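PDB 5Z06: Exo beta-1,2-glucooligosaccharide sophorohydrolase (non-reducing end), which hydrolyses linear beta-1,2-glucan and beta-1,2-glucooligosaccharides of four or more units, releasing sophorose from the non-reducing end. Local coordinates for residues S45-P50 / Y173-E178; Q90-E95 / G130-V135; H38-A43 / N52-T57; T86-V91 / E178-S183. All coordinates share one frame; numbering follows the deposited sequence.

Contact 1. Residues S45-P50 / Y173-E178. With CA (calcium ion), chain C.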
loop_
_atom_site.group_PDB
_atom_site.type_symbol
_atom_site.label_atom_id
_atom_site.label_comp_id
_atom_site.label_asym_id
_atom_site.label_seq_id
_atom_site.Cartn_x
_atom_site.Cartn_y
_atom_site.Cartn_z
ATOM N N SER A 45 26.826 -2.522 -3.095
ATOM C CA SER A 45 27.924 -1.989 -3.908
ATOM C C SER A 45 27.997 -2.602 -5.313
ATOM O O SER A 45 28.742 -2.119 -6.152
ATOM C CB SER A 45 29.258 -2.188 -3.191
ATOM O OG SER A 45 29.524 -3.576 -3.003
ATOM N N VAL A 46 27.261 -3.675 -5.563
ATOM C CA VAL A 46 27.202 -4.252 -6.892
ATOM C C VAL A 46 25.782 -4.611 -7.210
ATOM O O VAL A 46 25.051 -5.174 -6.390
ATOM C CB VAL A 46 28.096 -5.500 -7.076
ATOM C CG1 VAL A 46 29.578 -5.102 -7.076
ATOM C CG2 VAL A 46 27.805 -6.570 -6.032
ATOM N N ALA A 47 25.405 -4.277 -8.428
ATOM C CA ALA A 47 24.069 -4.521 -8.892
ATOM C C ALA A 47 24.060 -4.403 -10.394
ATOM O O ALA A 47 24.755 -3.532 -10.968
ATOM C CB ALA A 47 23.103 -3.499 -8.300
ATOM N N PHE A 48 23.251 -5.252 -11.025
ATOM C CA PHE A 48 22.863 -5.002 -12.395
ATOM C C PHE A 48 21.781 -3.916 -12.454
ATOM O O PHE A 48 22.029 -2.849 -12.992
ATOM C CB PHE A 48 22.399 -6.259 -13.120
ATOM C CG PHE A 48 22.169 -6.001 -14.557
ATOM C CD1 PHE A 48 23.265 -5.908 -15.412
ATOM C CD2 PHE A 48 20.897 -5.702 -15.039
ATOM C CE1 PHE A 48 23.094 -5.587 -16.739
ATOM C CE2 PHE A 48 20.721 -5.386 -16.367
ATOM C CZ PHE A 48 21.819 -5.333 -17.218
ATOM N N THR A 49 20.576 -4.187 -11.941
ATOM C CA THR A 49 19.619 -3.093 -11.699
ATOM C C THR A 49 20.051 -2.415 -10.418
ATOM O O THR A 49 20.026 -3.041 -9.359
ATOM C CB THR A 49 18.170 -3.512 -11.532
ATOM O OG1 THR A 49 18.094 -4.602 -10.623
ATOM C CG2 THR A 49 17.577 -3.863 -12.858
ATOM N N PRO A 50 20.469 -1.145 -10.522
ATOM C CA PRO A 50 20.961 -0.457 -9.378
ATOM C C PRO A 50 19.974 -0.372 -8.243
ATOM O O PRO A 50 18.734 -0.512 -8.398
ATOM C CB PRO A 50 21.247 0.946 -9.898
ATOM C CG PRO A 50 20.370 1.081 -11.072
ATOM C CD PRO A 50 20.471 -0.260 -11.698
ATOM N N TYR A 173 27.088 -12.748 -6.887
ATOM C CA TYR A 173 25.978 -11.869 -6.733
ATOM C C TYR A 173 24.894 -12.252 -7.720
ATOM O O TYR A 173 25.176 -12.577 -8.866
ATOM C CB TYR A 173 26.415 -10.441 -6.943
ATOM C CG TYR A 173 27.556 -10.065 -6.058
ATOM C CD1 TYR A 173 27.335 -9.601 -4.770
ATOM C CD2 TYR A 173 28.872 -10.190 -6.496
ATOM C CE1 TYR A 173 28.395 -9.244 -3.949
ATOM C CE2 TYR A 173 29.933 -9.835 -5.679
ATOM C CZ TYR A 173 29.687 -9.362 -4.415
ATOM O OH TYR A 173 30.726 -9.026 -3.599
ATOM N N LEU A 174 23.655 -12.223 -7.243
ATOM C CA LEU A 174 22.485 -12.550 -8.038
ATOM C C LEU A 174 21.594 -11.329 -8.027
ATOM O O LEU A 174 21.305 -10.764 -6.970
ATOM C CB LEU A 174 21.746 -13.730 -7.445
ATOM C CG LEU A 174 22.633 -14.923 -7.099
ATOM C CD1 LEU A 174 21.760 -15.967 -6.423
ATOM C CD2 LEU A 174 23.310 -15.503 -8.334
ATOM N N ASP A 175 21.194 -10.917 -9.216
ATOM C CA ASP A 175 20.291 -9.828 -9.398
ATOM C C ASP A 175 19.272 -10.185 -10.491
ATOM O O ASP A 175 19.488 -11.092 -11.300
ATOM C CB ASP A 175 21.091 -8.577 -9.781
ATOM C CG ASP A 175 20.393 -7.306 -9.405
ATOM O OD1 ASP A 175 19.313 -7.365 -8.798
ATOM O OD2 ASP A 175 20.913 -6.219 -9.709
ATOM N N ASP A 176 18.158 -9.471 -10.488
ATOM C CA ASP A 176 17.152 -9.556 -11.538
ATOM C C ASP A 176 16.707 -10.971 -11.848
ATOM O O ASP A 176 16.678 -11.403 -13.002
ATOM C CB ASP A 176 17.656 -8.814 -12.739
ATOM C CG ASP A 176 18.065 -7.430 -12.374
ATOM O OD1 ASP A 176 17.257 -6.747 -11.712
ATOM O OD2 ASP A 176 19.198 -7.045 -12.683
ATOM N N ILE A 177 16.356 -11.660 -10.770
ATOM C CA ILE A 177 15.894 -13.025 -10.804
ATOM C C ILE A 177 14.418 -12.923 -11.096
ATOM O O ILE A 177 13.635 -12.380 -10.300
ATOM C CB ILE A 177 16.105 -13.738 -9.477
ATOM C CG1 ILE A 177 17.555 -13.571 -9.013
ATOM C CG2 ILE A 177 15.742 -15.202 -9.628
ATOM C CD1 ILE A 177 17.832 -14.071 -7.632
ATOM N N GLU A 178 14.043 -13.420 -12.262
ATOM C CA GLU A 178 12.698 -13.242 -12.760
ATOM C C GLU A 178 12.358 -14.254 -13.840
ATOM O O GLU A 178 13.252 -14.800 -14.522
ATOM C CB GLU A 178 12.531 -11.826 -13.325
ATOM C CG GLU A 178 13.474 -11.488 -14.461
ATOM C CD GLU A 178 13.413 -10.031 -14.868
ATOM O OE1 GLU A 178 12.466 -9.305 -14.477
ATOM O OE2 GLU A 178 14.324 -9.612 -15.597
HETATM CA CA CA C . 19.007 -4.944 -8.494
#
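Val46 CG2 sits over the middle of one face of the Tyr173 ring, 3.4 Å from its centroid, in a CH-pi contact. The Phe48 ring instead presents its edge: CD2 lies 3.2 Å from Asp176 OD2, the ring and carboxylate planes 84° apart. Asp176 grips Thr49 with both oxygens through their syn lone pairs, OD1 accepting from Thr49 OG1 at 2.5 Å and OD2 from Thr49 N at 3.3 Å. With OG1 between backbone N and carbonyl carbon (chi1 47°), Thr49 can chelate calcium through O and OG1, each at 2.3 Å. Asp175 is bidentate, OD1 at 2.5 Å and OD2 at 2.6 Å from the ion, and its OD2 also draws weak bonds from Phe48 N and Thr49 N. Asp175 and Asp176 both point toward the loop, which the positive phi of Asp176 (51°) probably allows. An alanine in place of Asp176 takes both acceptors from Thr49, whose OG1 would probably be held less firmly toward calcium. Glu12, Asn13 and Asn52 complete the site. Loop 45-50 lies along strand 169-180, itself flanked by strands 53-59 and 86-93, while Phe48 reaches Tyr219 and Arg221 of strand 219-225.

Contact 2. Residues Q90-E95 / G130-V135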
loop_
_atom_site.group_PDB
_atom_site.type_symbol
_atom_site.label_atom_id
_atom_site.label_comp_id
_atom_site.label_asym_id
_atom_site.label_seq_id
_atom_site.Cartn_x
_atom_site.Cartn_y
_atom_site.Cartn_z
ATOM N N GLN A 90 20.743 -12.221 -13.447
ATOM C CA GLN A 90 22.026 -11.613 -13.694
ATOM C C GLN A 90 22.927 -12.204 -12.617
ATOM O O GLN A 90 22.561 -12.195 -11.438
ATOM C CB GLN A 90 21.933 -10.101 -13.582
ATOM C CG GLN A 90 21.142 -9.461 -14.709
ATOM C CD GLN A 90 21.923 -9.299 -15.996
ATOM O OE1 GLN A 90 23.125 -9.560 -16.064
ATOM N NE2 GLN A 90 21.240 -8.843 -17.026
ATOM N N VAL A 91 24.080 -12.741 -13.032
ATOM C CA VAL A 91 24.990 -13.460 -12.144
ATOM C C VAL A 91 26.361 -12.832 -12.295
ATOM O O VAL A 91 26.840 -12.611 -13.399
ATOM C CB VAL A 91 25.045 -14.953 -12.471
ATOM C CG1 VAL A 91 25.850 -15.731 -11.438
ATOM C CG2 VAL A 91 23.646 -15.524 -12.517
ATOM N N ARG A 92 26.979 -12.519 -11.169
ATOM C CA ARG A 92 28.292 -11.924 -11.165
ATOM C C ARG A 92 29.148 -12.702 -10.184
ATOM O O ARG A 92 28.722 -12.995 -9.069
ATOM C CB ARG A 92 28.200 -10.470 -10.758
ATOM C CG ARG A 92 29.521 -9.727 -10.725
ATOM C CD ARG A 92 29.374 -8.491 -9.874
ATOM N NE ARG A 92 30.582 -7.687 -9.814
ATOM C CZ ARG A 92 30.855 -6.646 -10.590
ATOM N NH1 ARG A 92 30.018 -6.260 -11.549
ATOM N NH2 ARG A 92 31.987 -5.986 -10.398
ATOM N N LEU A 93 30.352 -13.048 -10.620
ATOM C CA LEU A 93 31.272 -13.800 -9.797
ATOM C C LEU A 93 32.285 -12.810 -9.271
ATOM O O LEU A 93 32.809 -11.988 -10.020
ATOM C CB LEU A 93 31.937 -14.876 -10.619
ATOM C CG LEU A 93 31.129 -16.147 -10.825
ATOM C CD1 LEU A 93 29.731 -15.913 -11.385
ATOM C CD2 LEU A 93 31.934 -17.015 -11.767
ATOM N N ARG A 94 32.526 -12.845 -7.969
ATOM C CA ARG A 94 33.519 -11.959 -7.398
ATOM C C ARG A 94 34.924 -12.358 -7.857
ATOM O O ARG A 94 35.719 -11.484 -8.181
ATOM C CB ARG A 94 33.438 -11.961 -5.886
ATOM C CG ARG A 94 34.178 -10.814 -5.248
ATOM C CD ARG A 94 33.906 -10.800 -3.762
ATOM N NE ARG A 94 34.613 -9.701 -3.119
ATOM C CZ ARG A 94 35.861 -9.757 -2.657
ATOM N NH1 ARG A 94 36.606 -10.871 -2.751
ATOM N NH2 ARG A 94 36.381 -8.672 -2.097
ATOM N N GLU A 95 35.204 -13.664 -7.864
ATOM C CA GLU A 95 36.500 -14.227 -8.291
ATOM C C GLU A 95 36.300 -15.239 -9.404
ATOM O O GLU A 95 35.203 -15.784 -9.575
ATOM C CB GLU A 95 37.210 -14.970 -7.148
ATOM C CG GLU A 95 37.213 -14.297 -5.785
ATOM C CD GLU A 95 38.056 -13.037 -5.704
ATOM O OE1 GLU A 95 38.676 -12.620 -6.717
ATOM O OE2 GLU A 95 38.077 -12.448 -4.600
ATOM N N GLY A 130 33.724 -10.244 -11.910
ATOM C CA GLY A 130 33.598 -8.789 -11.935
ATOM C C GLY A 130 32.759 -8.206 -13.062
ATOM O O GLY A 130 32.908 -7.025 -13.418
ATOM N N VAL A 131 31.887 -9.030 -13.641
ATOM C CA VAL A 131 30.954 -8.574 -14.678
ATOM C C VAL A 131 29.639 -9.325 -14.514
ATOM O O VAL A 131 29.617 -10.454 -14.043
ATOM C CB VAL A 131 31.507 -8.775 -16.116
ATOM C CG1 VAL A 131 32.690 -7.847 -16.396
ATOM C CG2 VAL A 131 31.896 -10.223 -16.354
ATOM N N TRP A 132 28.556 -8.676 -14.896
ATOM C CA TRP A 132 27.232 -9.269 -14.828
ATOM C C TRP A 132 27.022 -10.125 -16.045
ATOM O O TRP A 132 27.208 -9.663 -17.150
ATOM C CB TRP A 132 26.153 -8.183 -14.732
ATOM C CG TRP A 132 26.186 -7.551 -13.390
ATOM C CD1 TRP A 132 26.753 -6.359 -13.054
ATOM C CD2 TRP A 132 25.689 -8.115 -12.182
ATOM N NE1 TRP A 132 26.609 -6.134 -11.708
ATOM C CE2 TRP A 132 25.958 -7.200 -11.150
ATOM C CE3 TRP A 132 25.023 -9.303 -11.871
ATOM C CZ2 TRP A 132 25.586 -7.434 -9.832
ATOM C CZ3 TRP A 132 24.651 -9.533 -10.552
ATOM C CH2 TRP A 132 24.930 -8.598 -9.555
ATOM N N HIS A 133 26.656 -11.380 -15.811
ATOM C CA HIS A 133 26.369 -12.351 -16.858
ATOM C C HIS A 133 24.887 -12.628 -16.921
ATOM O O HIS A 133 24.314 -13.123 -15.946
ATOM C CB HIS A 133 27.091 -13.661 -16.568
ATOM C CG HIS A 133 28.571 -13.516 -16.576
ATOM N ND1 HIS A 133 29.247 -12.985 -17.650
ATOM C CD2 HIS A 133 29.501 -13.785 -15.632
ATOM C CE1 HIS A 133 30.538 -12.958 -17.378
ATOM N NE2 HIS A 133 30.718 -13.431 -16.157
ATOM N N PRO A 134 24.246 -12.291 -18.055
ATOM C CA PRO A 134 22.861 -12.745 -18.166
ATOM C C PRO A 134 22.806 -14.262 -18.199
ATOM O O PRO A 134 23.624 -14.889 -18.850
ATOM C CB PRO A 134 22.360 -12.110 -19.482
ATOM C CG PRO A 134 23.533 -11.465 -20.107
ATOM C CD PRO A 134 24.567 -11.251 -19.042
ATOM N N VAL A 135 21.887 -14.830 -17.440
ATOM C CA VAL A 135 21.618 -16.246 -17.450
ATOM C C VAL A 135 20.145 -16.415 -17.783
ATOM O O VAL A 135 19.314 -15.694 -17.245
ATOM C CB VAL A 135 21.917 -16.855 -16.078
ATOM C CG1 VAL A 135 21.443 -18.297 -15.983
ATOM C CG2 VAL A 135 23.404 -16.775 -15.801
HETATM O O HOH W 1 31.133 -12.223 -13.152
#
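Arg92 lies over Trp132, its CB 3.6 Å from the centroid of the six-membered ring and almost on the ring normal. With CG anti to the backbone N (chi1 -180°) and the chain extended from CG to NE, the guanidinium is carried past the indole to cover the Gly130 peptide, whose carbonyl carbon sits under the middle of one face. Guanidinium and indole planes stand 55° apart, so this is no parallel stack, and Arg92 NH1 and Trp132 NE1 merely lie close as two donors. The benzo edge of the indole meets the backbone between Gln90 and Val91, and Gln90 CB approaches Trp132 CE3 to 3.6 Å. Gln90 then bends at chi2 and brings OE1 to 3.6 Å from Trp132 CB. On the other face of the sheet, Val91 CG2 packs against Val135 CG2 at 3.5 Å. These side chains are set in place by paired backbone bonds between Val91 and His133, with N to O distances of 2.9 Å from Val91 N to His133 O and 2.7 Å from His133 N to Val91 O. Further on, the strands part: a water accepts from Leu93 N at 2.8 Å and donates to Val131 O, and the direct bond resumes from Gly130 N to Leu93 O at 2.7 Å. His133 NE2 is tied to Arg128 O, and Tyr173 of strand 169-180 touches both Arg92 and Trp132. Strands 86-93 and 132-138 form the outer antiparallel pair of a twisted sheet, consistent with a beta-sandwich domain.

Contact 3. Residues H38-A43 / N52-T57. With CA (calcium ion), chain C.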
loop_
_atom_site.group_PDB
_atom_site.type_symbol
_atom_site.label_atom_id
_atom_site.label_comp_id
_atom_site.label_asym_id
_atom_site.label_seq_id
_atom_site.Cartn_x
_atom_site.Cartn_y
_atom_site.Cartn_z
ATOM N N HIS A 38 19.256 -15.928 8.672
ATOM C CA HIS A 38 18.883 -16.864 7.633
ATOM C C HIS A 38 18.269 -16.217 6.420
ATOM O O HIS A 38 17.501 -16.856 5.714
ATOM C CB HIS A 38 18.011 -17.994 8.201
ATOM C CG HIS A 38 18.659 -18.694 9.346
ATOM N ND1 HIS A 38 19.820 -19.428 9.195
ATOM C CD2 HIS A 38 18.363 -18.721 10.663
ATOM C CE1 HIS A 38 20.180 -19.921 10.367
ATOM N NE2 HIS A 38 19.317 -19.503 11.277
ATOM N N HIS A 39 18.656 -14.970 6.162
ATOM C CA HIS A 39 18.286 -14.261 4.958
ATOM C C HIS A 39 19.595 -13.993 4.251
ATOM O O HIS A 39 20.654 -13.902 4.887
ATOM C CB HIS A 39 17.603 -12.931 5.253
ATOM C CG HIS A 39 16.294 -13.056 5.975
ATOM N ND1 HIS A 39 15.198 -13.696 5.439
ATOM C CD2 HIS A 39 15.897 -12.585 7.181
ATOM C CE1 HIS A 39 14.193 -13.640 6.297
ATOM N NE2 HIS A 39 14.591 -12.970 7.361
ATOM N N LEU A 40 19.500 -13.858 2.940
ATOM C CA LEU A 40 20.620 -13.540 2.111
ATOM C C LEU A 40 21.023 -12.118 2.343
ATOM O O LEU A 40 20.156 -11.283 2.571
ATOM C CB LEU A 40 20.280 -13.716 0.639
ATOM C CG LEU A 40 20.274 -15.158 0.189
ATOM C CD1 LEU A 40 19.804 -15.226 -1.252
ATOM C CD2 LEU A 40 21.666 -15.766 0.313
ATOM N N PRO A 41 22.334 -11.832 2.287
ATOM C CA PRO A 41 22.741 -10.441 2.377
ATOM C C PRO A 41 22.393 -9.688 1.129
ATOM O O PRO A 41 22.304 -10.266 0.048
ATOM C CB PRO A 41 24.261 -10.515 2.566
ATOM C CG PRO A 41 24.527 -11.899 3.016
ATOM C CD PRO A 41 23.488 -12.734 2.334
ATOM N N VAL A 42 22.185 -8.398 1.282
ATOM C CA VAL A 42 21.941 -7.529 0.164
ATOM C C VAL A 42 23.239 -6.798 -0.068
ATOM O O VAL A 42 23.708 -6.070 0.803
ATOM C CB VAL A 42 20.833 -6.523 0.474
ATOM C CG1 VAL A 42 20.721 -5.486 -0.632
ATOM C CG2 VAL A 42 19.515 -7.256 0.619
ATOM N N ALA A 43 23.798 -6.969 -1.249
ATOM C CA ALA A 43 24.982 -6.233 -1.628
ATOM C C ALA A 43 24.536 -4.925 -2.259
ATOM O O ALA A 43 23.876 -4.928 -3.317
ATOM C CB ALA A 43 25.799 -7.030 -2.612
ATOM N N ASN A 52 20.750 -2.657 -5.653
ATOM C CA ASN A 52 21.416 -3.730 -4.986
ATOM C C ASN A 52 21.183 -5.065 -5.643
ATOM O O ASN A 52 20.384 -5.214 -6.579
ATOM C CB ASN A 52 21.025 -3.730 -3.501
ATOM C CG ASN A 52 19.529 -3.782 -3.289
ATOM O OD1 ASN A 52 18.854 -4.644 -3.834
ATOM N ND2 ASN A 52 19.008 -2.867 -2.492
ATOM N N SER A 53 21.915 -6.036 -5.138
ATOM C CA SER A 53 21.790 -7.401 -5.564
ATOM C C SER A 53 21.862 -8.258 -4.329
ATOM O O SER A 53 22.114 -7.755 -3.230
ATOM C CB SER A 53 22.928 -7.739 -6.513
ATOM O OG SER A 53 24.176 -7.585 -5.867
ATOM N N LEU A 54 21.644 -9.548 -4.521
ATOM C CA LEU A 54 21.742 -10.503 -3.458
ATOM C C LEU A 54 23.118 -11.119 -3.469
ATOM O O LEU A 54 23.649 -11.485 -4.530
ATOM C CB LEU A 54 20.679 -11.582 -3.608
ATOM C CG LEU A 54 19.246 -11.085 -3.443
ATOM C CD1 LEU A 54 18.287 -12.212 -3.743
ATOM C CD2 LEU A 54 19.021 -10.617 -2.023
ATOM N N GLU A 55 23.687 -11.232 -2.273
ATOM C CA GLU A 55 25.003 -11.784 -2.111
ATOM C C GLU A 55 24.844 -13.241 -1.794
ATOM O O GLU A 55 24.152 -13.612 -0.860
ATOM C CB GLU A 55 25.762 -11.101 -0.979
ATOM C CG GLU A 55 27.247 -11.424 -1.015
ATOM C CD GLU A 55 27.963 -11.132 0.280
ATOM O OE1 GLU A 55 27.467 -10.303 1.060
ATOM O OE2 GLU A 55 29.025 -11.754 0.524
ATOM N N LEU A 56 25.512 -14.067 -2.579
ATOM C CA LEU A 56 25.505 -15.480 -2.337
ATOM C C LEU A 56 26.949 -15.891 -2.057
ATOM O O LEU A 56 27.717 -16.174 -2.979
ATOM C CB LEU A 56 24.893 -16.209 -3.541
ATOM C CG LEU A 56 24.541 -17.658 -3.232
ATOM C CD1 LEU A 56 23.226 -17.730 -2.477
ATOM C CD2 LEU A 56 24.460 -18.492 -4.505
ATOM N N THR A 57 27.317 -15.872 -0.780
ATOM C CA THR A 57 28.681 -16.214 -0.362
ATOM C C THR A 57 28.583 -17.501 0.402
ATOM O O THR A 57 27.848 -17.600 1.394
ATOM C CB THR A 57 29.349 -15.096 0.442
ATOM O OG1 THR A 57 29.620 -14.014 -0.449
ATOM C CG2 THR A 57 30.670 -15.546 1.083
HETATM CA CA CA C . 19.007 -4.944 -8.494
#
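Asn52 presses its CB to 3.1 Å from Ala43 O while its own backbone O coordinates the calcium ion at 2.4 Å; in this beta hairpin a metal ligand stands next to Ser53, the first paired residue of strand 53-59. The hairpin joins strands 42-43 and 53-59. Ala43 and Ser53 form its hydrogen-bonded pair, with Ser53 N donating to Ala43 O and Ala43 N to Ser53 O at 2.7 Å. After the non-hydrogen-bonded pair Val42-Leu54, Glu55 N donates to Pro41 O at 2.9 Å. Glu55, with CG anti to the backbone N (chi1 -166°) and the chain extended beyond it, crosses the proline at a slant and sets OE1 3.5 Å from Pro41 CB. Its carboxylate is shared: OE1 makes a salt bridge with Lys34, and OE2 accepts from Thr57 OG1 at 2.5 Å on the anti side and somewhat out of the carboxylate plane. An alanine in place of Glu55 would probably leave Lys34 without its charged mate, Thr57 OG1 without this acceptor and a flank of Pro41 less covered. The leucines cluster apart from these polar groups. Leu40 CD2 meets Leu56 CD1 at 3.8 Å, and Leu40 CD1 lies near Leu54 CD1, the two side chains roughly perpendicular. Leu40 and Leu54 also touch Ile70, so they join the hairpin to the neighbouring sheet that contains strand 65-71. Near the calcium, Asn52 OD1 is held by Ser14 N, and Val42 CG1 rests 3.4 Å from Asn52 CG.

Contact 4. Residues T86-V91 / E178-S183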
loop_
_atom_site.group_PDB
_atom_site.type_symbol
_atom_site.label_atom_id
_atom_site.label_comp_id
_atom_site.label_asym_id
_atom_site.label_seq_id
_atom_site.Cartn_x
_atom_site.Cartn_y
_atom_site.Cartn_z
ATOM N N THR A 86 11.236 -18.731 -19.281
ATOM C CA THR A 86 12.623 -18.715 -18.840
ATOM C C THR A 86 12.736 -18.146 -17.429
ATOM O O THR A 86 11.978 -17.261 -17.049
ATOM C CB THR A 86 13.522 -17.898 -19.795
ATOM O OG1 THR A 86 13.245 -16.511 -19.644
ATOM C CG2 THR A 86 13.296 -18.283 -21.260
ATOM N N LEU A 87 13.668 -18.691 -16.658
ATOM C CA LEU A 87 14.154 -18.053 -15.453
ATOM C C LEU A 87 15.383 -17.281 -15.859
ATOM O O LEU A 87 16.431 -17.866 -16.132
ATOM C CB LEU A 87 14.503 -19.080 -14.399
ATOM C CG LEU A 87 15.232 -18.568 -13.156
ATOM C CD1 LEU A 87 14.338 -17.615 -12.376
ATOM C CD2 LEU A 87 15.628 -19.752 -12.300
ATOM N N SER A 88 15.246 -15.967 -15.933
ATOM C CA SER A 88 16.366 -15.093 -16.207
ATOM C C SER A 88 16.953 -14.541 -14.899
ATOM O O SER A 88 16.219 -14.205 -13.979
ATOM C CB SER A 88 15.934 -13.971 -17.115
ATOM O OG SER A 88 16.898 -12.943 -17.147
ATOM N N MET A 89 18.282 -14.500 -14.817
ATOM C CA MET A 89 18.996 -13.828 -13.737
ATOM C C MET A 89 20.176 -13.057 -14.298
ATOM O O MET A 89 20.577 -13.234 -15.453
ATOM C CB MET A 89 19.561 -14.824 -12.740
ATOM C CG MET A 89 18.752 -16.079 -12.554
ATOM S SD MET A 89 19.420 -16.991 -11.171
ATOM C CE MET A 89 20.900 -17.656 -11.905
ATOM N N GLN A 90 20.743 -12.221 -13.447
ATOM C CA GLN A 90 22.026 -11.613 -13.694
ATOM C C GLN A 90 22.927 -12.204 -12.617
ATOM O O GLN A 90 22.561 -12.195 -11.438
ATOM C CB GLN A 90 21.933 -10.101 -13.582
ATOM C CG GLN A 90 21.142 -9.461 -14.709
ATOM C CD GLN A 90 21.923 -9.299 -15.996
ATOM O OE1 GLN A 90 23.125 -9.560 -16.064
ATOM N NE2 GLN A 90 21.240 -8.843 -17.026
ATOM N N VAL A 91 24.080 -12.741 -13.032
ATOM C CA VAL A 91 24.990 -13.460 -12.144
ATOM C C VAL A 91 26.361 -12.832 -12.295
ATOM O O VAL A 91 26.840 -12.611 -13.399
ATOM C CB VAL A 91 25.045 -14.953 -12.471
ATOM C CG1 VAL A 91 25.850 -15.731 -11.438
ATOM C CG2 VAL A 91 23.646 -15.524 -12.517
ATOM N N GLU A 178 14.043 -13.420 -12.262
ATOM C CA GLU A 178 12.698 -13.242 -12.760
ATOM C C GLU A 178 12.358 -14.254 -13.840
ATOM O O GLU A 178 13.252 -14.800 -14.522
ATOM C CB GLU A 178 12.531 -11.826 -13.325
ATOM C CG GLU A 178 13.474 -11.488 -14.461
ATOM C CD GLU A 178 13.413 -10.031 -14.868
ATOM O OE1 GLU A 178 12.466 -9.305 -14.477
ATOM O OE2 GLU A 178 14.324 -9.612 -15.597
ATOM N N LEU A 179 11.057 -14.478 -13.986
ATOM C CA LEU A 179 10.529 -15.248 -15.081
ATOM C C LEU A 179 10.220 -14.289 -16.212
ATOM O O LEU A 179 9.627 -13.234 -15.981
ATOM C CB LEU A 179 9.287 -16.005 -14.652
ATOM C CG LEU A 179 9.440 -16.953 -13.475
ATOM C CD1 LEU A 179 8.172 -17.753 -13.297
ATOM C CD2 LEU A 179 10.633 -17.869 -13.652
ATOM N N LEU A 180 10.648 -14.650 -17.420
ATOM C CA LEU A 180 10.449 -13.845 -18.623
ATOM C C LEU A 180 9.858 -14.721 -19.713
ATOM O O LEU A 180 10.019 -15.941 -19.674
ATOM C CB LEU A 180 11.765 -13.280 -19.130
ATOM C CG LEU A 180 12.434 -12.202 -18.287
ATOM C CD1 LEU A 180 13.813 -11.862 -18.837
ATOM C CD2 LEU A 180 11.587 -10.939 -18.244
ATOM N N PRO A 181 9.173 -14.103 -20.689
ATOM C CA PRO A 181 8.623 -14.905 -21.765
ATOM C C PRO A 181 9.725 -15.305 -22.745
ATOM O O PRO A 181 10.772 -14.669 -22.776
ATOM C CB PRO A 181 7.590 -13.973 -22.405
ATOM C CG PRO A 181 8.073 -12.611 -22.097
ATOM C CD PRO A 181 8.798 -12.684 -20.800
ATOM N N ALA A 182 9.491 -16.371 -23.509
ATOM C CA ALA A 182 10.442 -16.823 -24.533
ATOM C C ALA A 182 10.708 -15.710 -25.531
ATOM O O ALA A 182 11.850 -15.393 -25.839
ATOM C CB ALA A 182 9.894 -18.040 -25.248
ATOM N N SER A 183 9.633 -15.106 -26.020
ATOM C CA SER A 183 9.733 -13.909 -26.859
ATOM C C SER A 183 9.735 -12.682 -25.953
ATOM O O SER A 183 8.709 -12.341 -25.369
ATOM C CB SER A 183 8.546 -13.836 -27.832
ATOM O OG SER A 183 8.666 -12.719 -28.691
HETATM O O HOH W 2 16.707 -10.845 -15.512
#
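Leu87 and Leu179 face each other on one side of the sheet, their chains meeting at a slant with Leu87 CD1 3.9 Å from Leu179 CD2. Leu87 leaves the backbone with CG anti to N (chi1 171°), whereas Leu179 has its CG anti to the carbonyl carbon. Leu87 also reaches Ile137, Ile177 and Phe10, and Leu179 shares the last of these. On the other face, contact runs diagonally: Leu180 CD1 is pressed to 3.5 Å from Ser88 CB, tighter than ordinary carbon packing. This is a long-range antiparallel pairing between strands 86-93 and 169-180 of the same antiparallel sheet, consistent with a beta-sandwich, and the strand axes are strongly twisted (129°). Ser88 and Glu178 exchange backbone bonds, Ser88 N reaching Glu178 O at 2.7 Å. Thr86 and Leu180 do likewise, but there Leu180 O has two donors. Thr86 N approaches nearly end-on at 3.1 Å, while Thr86 OG1, at 3.3 Å, comes from 54° above the carbonyl plane. Thr86 OG1 lies between backbone N and carbonyl carbon, which brings it to Leu180 O and near Leu180 CB. Glu178 projects on the same face as Ser88, and one water links them, accepting from Ser88 OG at 2.7 Å and donating to Glu178 OE2. That same carboxylate oxygen makes a salt bridge with Lys218.

Strand 169-180 holds the contacts together. Leu174 O of contact 1 probably accepts from Leu54 N of contact 3 at 2.8 Å, and Asp175 O from Gln90 N, shared by contacts 2 and 4, at 2.7 Å. Contacts 1 and 3, centres 10 Å apart, both supply the calcium ion, and Ser53 OG adds a probable bond to Val46 O. Contact 2 reaches toward this site through Trp132, about 7 Å from the ion, its ring packed against Ala47 and Phe48. Contact 4 follows strands 86-93 and 169-180 on toward Thr86 and Leu180, 19 Å from contact 3 between centres. Its Glu178 side chain is about 10 Å from the calcium ion.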